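Local coordinates for protein phosphoribosylaminoimidazole carboxylase, ATPase subunit (PDB 3AW8) that probably catalyses the ATP-dependent carboxylation of 5-aminoimidazole ribonucleotide with bicarbonate, giving N5-carboxyaminoimidazole ribonucleotide in de novo purine synthesis, at residues 66-71 with 258-263; 238-243 with 284-289. All coordinates share one frame; numbering follows the deposited sequence.

Interaction 1 of 2, residues 66-71 with 258-263; sequences EFENVP and EMAPRV. With AMP (adenosine monophosphate), chain C.
E68 and R262 form a salt bridge where the Rossmann-like preATP-grasp domain meets the ATP-grasp domain. E68 lies in the type I beta turn F67-V70, between strand 62-65 and helix 72-81; R262 follows the end of strand 253-260. E68 OE1 and R262 NH2 are 2.7 Å apart, but the hydrogen bond is weak, with an N-H...O angle of 118°. The carboxylate and guanidinium planes are turned 61° from each other, so this is a single-oxygen bridge and not a flat two-pronged pairing. With CG anti to the backbone N (chi1 -156°), the extended E68 chain crosses the arginine at about a right angle. The close-packed side is buried: A260 CB sits over one guanidinium face, 3.8 Å from E68 OE1, and P261 CD meets E68 CG at 4.0 Å. L91 and A94 of helix 88-94 also pack on P261. The outer side is looser, since E68 and R262 are partly exposed and the next turn residue, N69, is exposed and directs its CB away from the strand. With a leucine in place of R262, the E68 carboxylate would probably lose its cationic mate and V263 O a side-chain donor. At the other end of 258-263, E258 enters the AMP pocket, its OE1 2.8 Å from O1P of the nucleotide, whose hydrogen bonds include those to R97, E180 and V175. The guanidinium is anchored within its own segment as well: R262 NH1 donates to V263 O at 2.8 Å, in the carbonyl plane and almost in the guanidinium plane.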
# COMPACT_ATOMS: atom_id res chain seq x y z
N GLU A 66 0.84 -6.18 -18.28
CA GLU A 66 -0.10 -5.14 -17.87
C GLU A 66 -0.57 -4.30 -19.04
O GLU A 66 -1.62 -3.69 -18.99
CB GLU A 66 0.52 -4.24 -16.79
CG GLU A 66 1.80 -3.51 -17.22
CD GLU A 66 1.58 -2.03 -17.53
OE1 GLU A 66 1.67 -1.63 -18.71
OE2 GLU A 66 1.32 -1.25 -16.58
N PHE A 67 0.24 -4.26 -20.08
CA PHE A 67 -0.07 -3.51 -21.29
C PHE A 67 -1.00 -4.40 -22.12
O PHE A 67 -0.55 -5.38 -22.71
CB PHE A 67 1.24 -3.24 -22.03
CG PHE A 67 1.09 -2.59 -23.36
CD1 PHE A 67 2.12 -2.66 -24.29
CD2 PHE A 67 -0.07 -1.89 -23.69
CE1 PHE A 67 2.01 -2.04 -25.53
CE2 PHE A 67 -0.19 -1.27 -24.94
CZ PHE A 67 0.86 -1.35 -25.86
N GLU A 68 -2.29 -4.06 -22.18
CA GLU A 68 -3.27 -4.89 -22.89
C GLU A 68 -3.06 -5.11 -24.40
O GLU A 68 -3.55 -6.10 -24.96
CB GLU A 68 -4.69 -4.35 -22.68
CG GLU A 68 -5.78 -5.43 -22.87
CD GLU A 68 -7.19 -4.86 -22.94
OE1 GLU A 68 -7.45 -3.83 -22.28
OE2 GLU A 68 -8.04 -5.46 -23.64
N ASN A 69 -2.35 -4.20 -25.05
CA ASN A 69 -2.11 -4.34 -26.47
C ASN A 69 -0.72 -4.87 -26.77
O ASN A 69 -0.23 -4.75 -27.90
CB ASN A 69 -2.33 -3.03 -27.20
CG ASN A 69 -3.77 -2.84 -27.61
OD1 ASN A 69 -4.53 -3.80 -27.69
ND2 ASN A 69 -4.15 -1.59 -27.88
N VAL A 70 -0.08 -5.44 -25.76
CA VAL A 70 1.25 -6.00 -25.96
C VAL A 70 1.16 -7.03 -27.08
O VAL A 70 0.19 -7.79 -27.15
CB VAL A 70 1.76 -6.68 -24.68
CG1 VAL A 70 0.91 -7.92 -24.36
CG2 VAL A 70 3.22 -7.05 -24.84
N PRO A 71 2.16 -7.06 -27.98
CA PRO A 71 2.20 -8.00 -29.10
C PRO A 71 2.14 -9.42 -28.56
O PRO A 71 3.02 -9.83 -27.81
CB PRO A 71 3.53 -7.70 -29.76
CG PRO A 71 3.71 -6.24 -29.50
CD PRO A 71 3.31 -6.13 -28.05
N GLU A 258 -16.64 -6.10 -22.99
CA GLU A 258 -15.19 -6.25 -23.15
C GLU A 258 -14.54 -7.08 -22.06
O GLU A 258 -15.04 -7.16 -20.94
CB GLU A 258 -14.50 -4.89 -23.14
CG GLU A 258 -14.49 -4.13 -24.44
CD GLU A 258 -13.67 -2.86 -24.36
OE1 GLU A 258 -14.03 -1.96 -23.56
OE2 GLU A 258 -12.67 -2.75 -25.10
N MET A 259 -13.39 -7.66 -22.39
CA MET A 259 -12.63 -8.43 -21.42
C MET A 259 -11.18 -7.95 -21.50
O MET A 259 -10.69 -7.61 -22.58
CB MET A 259 -12.72 -9.94 -21.70
CG MET A 259 -11.88 -10.46 -22.85
SD MET A 259 -10.66 -11.68 -22.28
CE MET A 259 -11.62 -13.18 -22.30
N ALA A 260 -10.51 -7.89 -20.36
CA ALA A 260 -9.12 -7.46 -20.30
C ALA A 260 -8.38 -8.51 -19.47
O ALA A 260 -8.73 -8.75 -18.31
CB ALA A 260 -9.01 -6.08 -19.65
N PRO A 261 -7.36 -9.15 -20.05
CA PRO A 261 -6.61 -10.18 -19.31
C PRO A 261 -5.62 -9.56 -18.33
O PRO A 261 -4.41 -9.79 -18.45
CB PRO A 261 -5.92 -10.95 -20.43
CG PRO A 261 -5.58 -9.85 -21.39
CD PRO A 261 -6.84 -9.01 -21.42
N ARG A 262 -6.13 -8.81 -17.35
CA ARG A 262 -5.26 -8.14 -16.40
C ARG A 262 -6.02 -7.29 -15.39
O ARG A 262 -7.24 -7.12 -15.47
CB ARG A 262 -4.33 -7.21 -17.17
CG ARG A 262 -5.11 -6.24 -18.06
CD ARG A 262 -4.24 -5.17 -18.66
NE ARG A 262 -4.99 -4.29 -19.56
CZ ARG A 262 -5.94 -3.43 -19.17
NH1 ARG A 262 -6.28 -3.31 -17.89
NH2 ARG A 262 -6.53 -2.67 -20.08
N VAL A 263 -5.27 -6.74 -14.43
CA VAL A 263 -5.85 -5.86 -13.45
C VAL A 263 -6.45 -4.77 -14.31
O VAL A 263 -5.96 -4.47 -15.40
CB VAL A 263 -4.79 -5.30 -12.52
CG1 VAL A 263 -4.38 -6.37 -11.52
CG2 VAL A 263 -3.58 -4.81 -13.33
P AMP C . -14.71 0.68 -26.12
O1P AMP C . -13.88 0.45 -24.91
O2P AMP C . -15.79 -0.51 -26.27
O3P AMP C . -13.75 0.71 -27.42
O5' AMP C . -15.47 2.11 -26.01
C5' AMP C . -16.35 2.07 -24.87
C4' AMP C . -17.29 3.29 -24.90
O4' AMP C . -18.20 3.25 -26.05
C3' AMP C . -18.17 3.36 -23.64
O3' AMP C . -18.27 4.71 -23.16
C2' AMP C . -19.53 2.79 -24.07
O2' AMP C . -20.61 3.48 -23.42
C1' AMP C . -19.57 2.96 -25.61
N9 AMP C . -20.08 1.74 -26.26
C8 AMP C . -19.35 0.67 -26.70
N7 AMP C . -20.12 -0.24 -27.23
C5 AMP C . -21.40 0.18 -27.17
C6 AMP C . -22.65 -0.35 -27.58
N6 AMP C . -22.72 -1.59 -28.19
N1 AMP C . -23.77 0.37 -27.36
C2 AMP C . -23.73 1.57 -26.77
N3 AMP C . -22.57 2.11 -26.37
C4 AMP C . -21.40 1.46 -26.55

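Interaction 2 of 2, residues 238-243 with 284-289; sequences DYVGVL and RAVLGL
G241 and A285 bring the two backbones together, their CA atoms 4.9 Å apart, at the point where strand 241-250 begins and helix 278-287 is about to end. A Schellman motif at G288 ends the helix: G288 N bonds back to A285 O at 3.0 Å and L289 N to R284 O, while G288 takes positive phi. G241 also has positive phi (119°), a conformation in which a CB would press on the preceding carbonyl oxygen, so glycine suits the position. The missing side chain lets the helix come in close, and A285 CB rests on the bare backbone, 3.5 Å from G241 CA. Two valines continue the contact to one side. V240 CG1, anti to its own N (chi1 -178°), reaches over the helix backbone to V286 CA at 3.8 Å. V286 CG1 returns the contact, lying 4.1 Å from G241 CA and 4.4 Å from V240 CG1. Y85 packs against both valines, and V186 of the adjoining strand 179-187 lies against A285. Around the end of the helix, L316 of the second subunit packs on R284 and L289. Polar linkage between strand and helix comes from one turn earlier, where H282 ND1 bonds to V242 N. The pairs between 238-243 and 284-289 are methyl, methylene and backbone contacts without hydrogen bonds or charges, which implies that close fit probably does the joining between the two segments themselves, against the start of strand 241-250, while directional bonds involve residues just outside them.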
# COMPACT_ATOMS: atom_id res chain seq x y z
N ASP A 238 -8.24 -21.47 -18.91
CA ASP A 238 -7.21 -21.91 -17.97
C ASP A 238 -6.53 -20.65 -17.46
O ASP A 238 -5.30 -20.56 -17.36
CB ASP A 238 -6.19 -22.81 -18.67
CG ASP A 238 -6.44 -24.28 -18.41
OD1 ASP A 238 -7.47 -24.81 -18.87
OD2 ASP A 238 -5.59 -24.89 -17.71
N TYR A 239 -7.36 -19.67 -17.16
CA TYR A 239 -6.92 -18.37 -16.70
C TYR A 239 -6.23 -18.42 -15.35
O TYR A 239 -6.65 -19.14 -14.44
CB TYR A 239 -8.11 -17.41 -16.61
CG TYR A 239 -7.72 -15.96 -16.74
CD1 TYR A 239 -7.61 -15.35 -17.99
CD2 TYR A 239 -7.43 -15.19 -15.61
CE1 TYR A 239 -7.21 -14.03 -18.11
CE2 TYR A 239 -7.03 -13.86 -15.72
CZ TYR A 239 -6.93 -13.29 -16.98
OH TYR A 239 -6.57 -11.97 -17.10
N VAL A 240 -5.16 -17.65 -15.23
CA VAL A 240 -4.41 -17.55 -13.99
C VAL A 240 -4.12 -16.07 -13.82
O VAL A 240 -3.49 -15.44 -14.67
CB VAL A 240 -3.08 -18.31 -14.04
CG1 VAL A 240 -2.38 -18.20 -12.70
CG2 VAL A 240 -3.34 -19.77 -14.40
N GLY A 241 -4.61 -15.52 -12.71
CA GLY A 241 -4.42 -14.11 -12.44
C GLY A 241 -5.75 -13.41 -12.35
O GLY A 241 -6.78 -14.03 -12.06
N VAL A 242 -5.74 -12.11 -12.60
CA VAL A 242 -6.96 -11.33 -12.54
C VAL A 242 -7.52 -11.08 -13.93
O VAL A 242 -6.80 -10.73 -14.86
CB VAL A 242 -6.73 -10.01 -11.81
CG1 VAL A 242 -7.92 -9.06 -12.02
CG2 VAL A 242 -6.53 -10.30 -10.32
N LEU A 243 -8.82 -11.29 -14.05
CA LEU A 243 -9.53 -11.11 -15.31
C LEU A 243 -10.62 -10.06 -15.09
O LEU A 243 -11.32 -10.09 -14.08
CB LEU A 243 -10.12 -12.48 -15.71
CG LEU A 243 -10.86 -12.74 -17.02
CD1 LEU A 243 -12.34 -12.56 -16.79
CD2 LEU A 243 -10.34 -11.84 -18.11
N ARG A 284 -0.77 -13.01 -6.12
CA ARG A 284 -0.97 -14.25 -5.38
C ARG A 284 -1.37 -15.36 -6.34
O ARG A 284 -0.87 -16.49 -6.25
CB ARG A 284 -2.01 -14.05 -4.27
CG ARG A 284 -1.47 -13.20 -3.13
CD ARG A 284 -2.53 -12.57 -2.24
NE ARG A 284 -3.04 -13.49 -1.23
CZ ARG A 284 -3.57 -13.11 -0.06
NH1 ARG A 284 -3.66 -11.83 0.26
NH2 ARG A 284 -4.01 -14.03 0.78
N ALA A 285 -2.26 -15.03 -7.28
CA ALA A 285 -2.71 -15.99 -8.27
C ALA A 285 -1.56 -16.57 -9.09
O ALA A 285 -1.30 -17.76 -9.03
CB ALA A 285 -3.73 -15.35 -9.19
N VAL A 286 -0.88 -15.72 -9.85
CA VAL A 286 0.21 -16.19 -10.70
C VAL A 286 1.35 -16.84 -9.93
O VAL A 286 2.20 -17.52 -10.51
CB VAL A 286 0.80 -15.05 -11.57
CG1 VAL A 286 -0.31 -14.33 -12.32
CG2 VAL A 286 1.61 -14.08 -10.70
N LEU A 287 1.36 -16.64 -8.62
CA LEU A 287 2.43 -17.20 -7.79
C LEU A 287 2.04 -18.54 -7.18
O LEU A 287 2.90 -19.27 -6.68
CB LEU A 287 2.80 -16.19 -6.68
CG LEU A 287 4.26 -15.75 -6.58
CD1 LEU A 287 4.93 -15.75 -7.93
CD2 LEU A 287 4.31 -14.35 -5.96
N GLY A 288 0.76 -18.87 -7.23
CA GLY A 288 0.30 -20.13 -6.68
C GLY A 288 0.04 -20.04 -5.20
O GLY A 288 -0.01 -21.05 -4.50
N LEU A 289 -0.12 -18.82 -4.69
CA LEU A 289 -0.39 -18.62 -3.28
C LEU A 289 -1.89 -18.53 -3.07
O LEU A 289 -2.64 -18.27 -4.01
CB LEU A 289 0.27 -17.33 -2.80
CG LEU A 289 1.79 -17.29 -2.82
CD1 LEU A 289 2.27 -15.86 -2.69
CD2 LEU A 289 2.34 -18.15 -1.70

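Overall arrangement
Both contacts are buried and converge on neighbouring antiparallel strands, 253-260 and 241-250, of one sheet, with centres 15 Å apart. Interaction 1 lies about 7 Å from the centre of the chain, joins two domains beside the nucleotide pocket and buries 247 Å². Interaction 2 is about 16 Å from that centre, away from the annotated sites, and buries 151 Å². Their chemistry differs accordingly: a charged pair with a partly exposed side in the first, aliphatic groups and glycine in the second. They also touch directly, as L243 CD2 lies 3.5 Å from A260 O, so the two contacts adjoin through the paired strands.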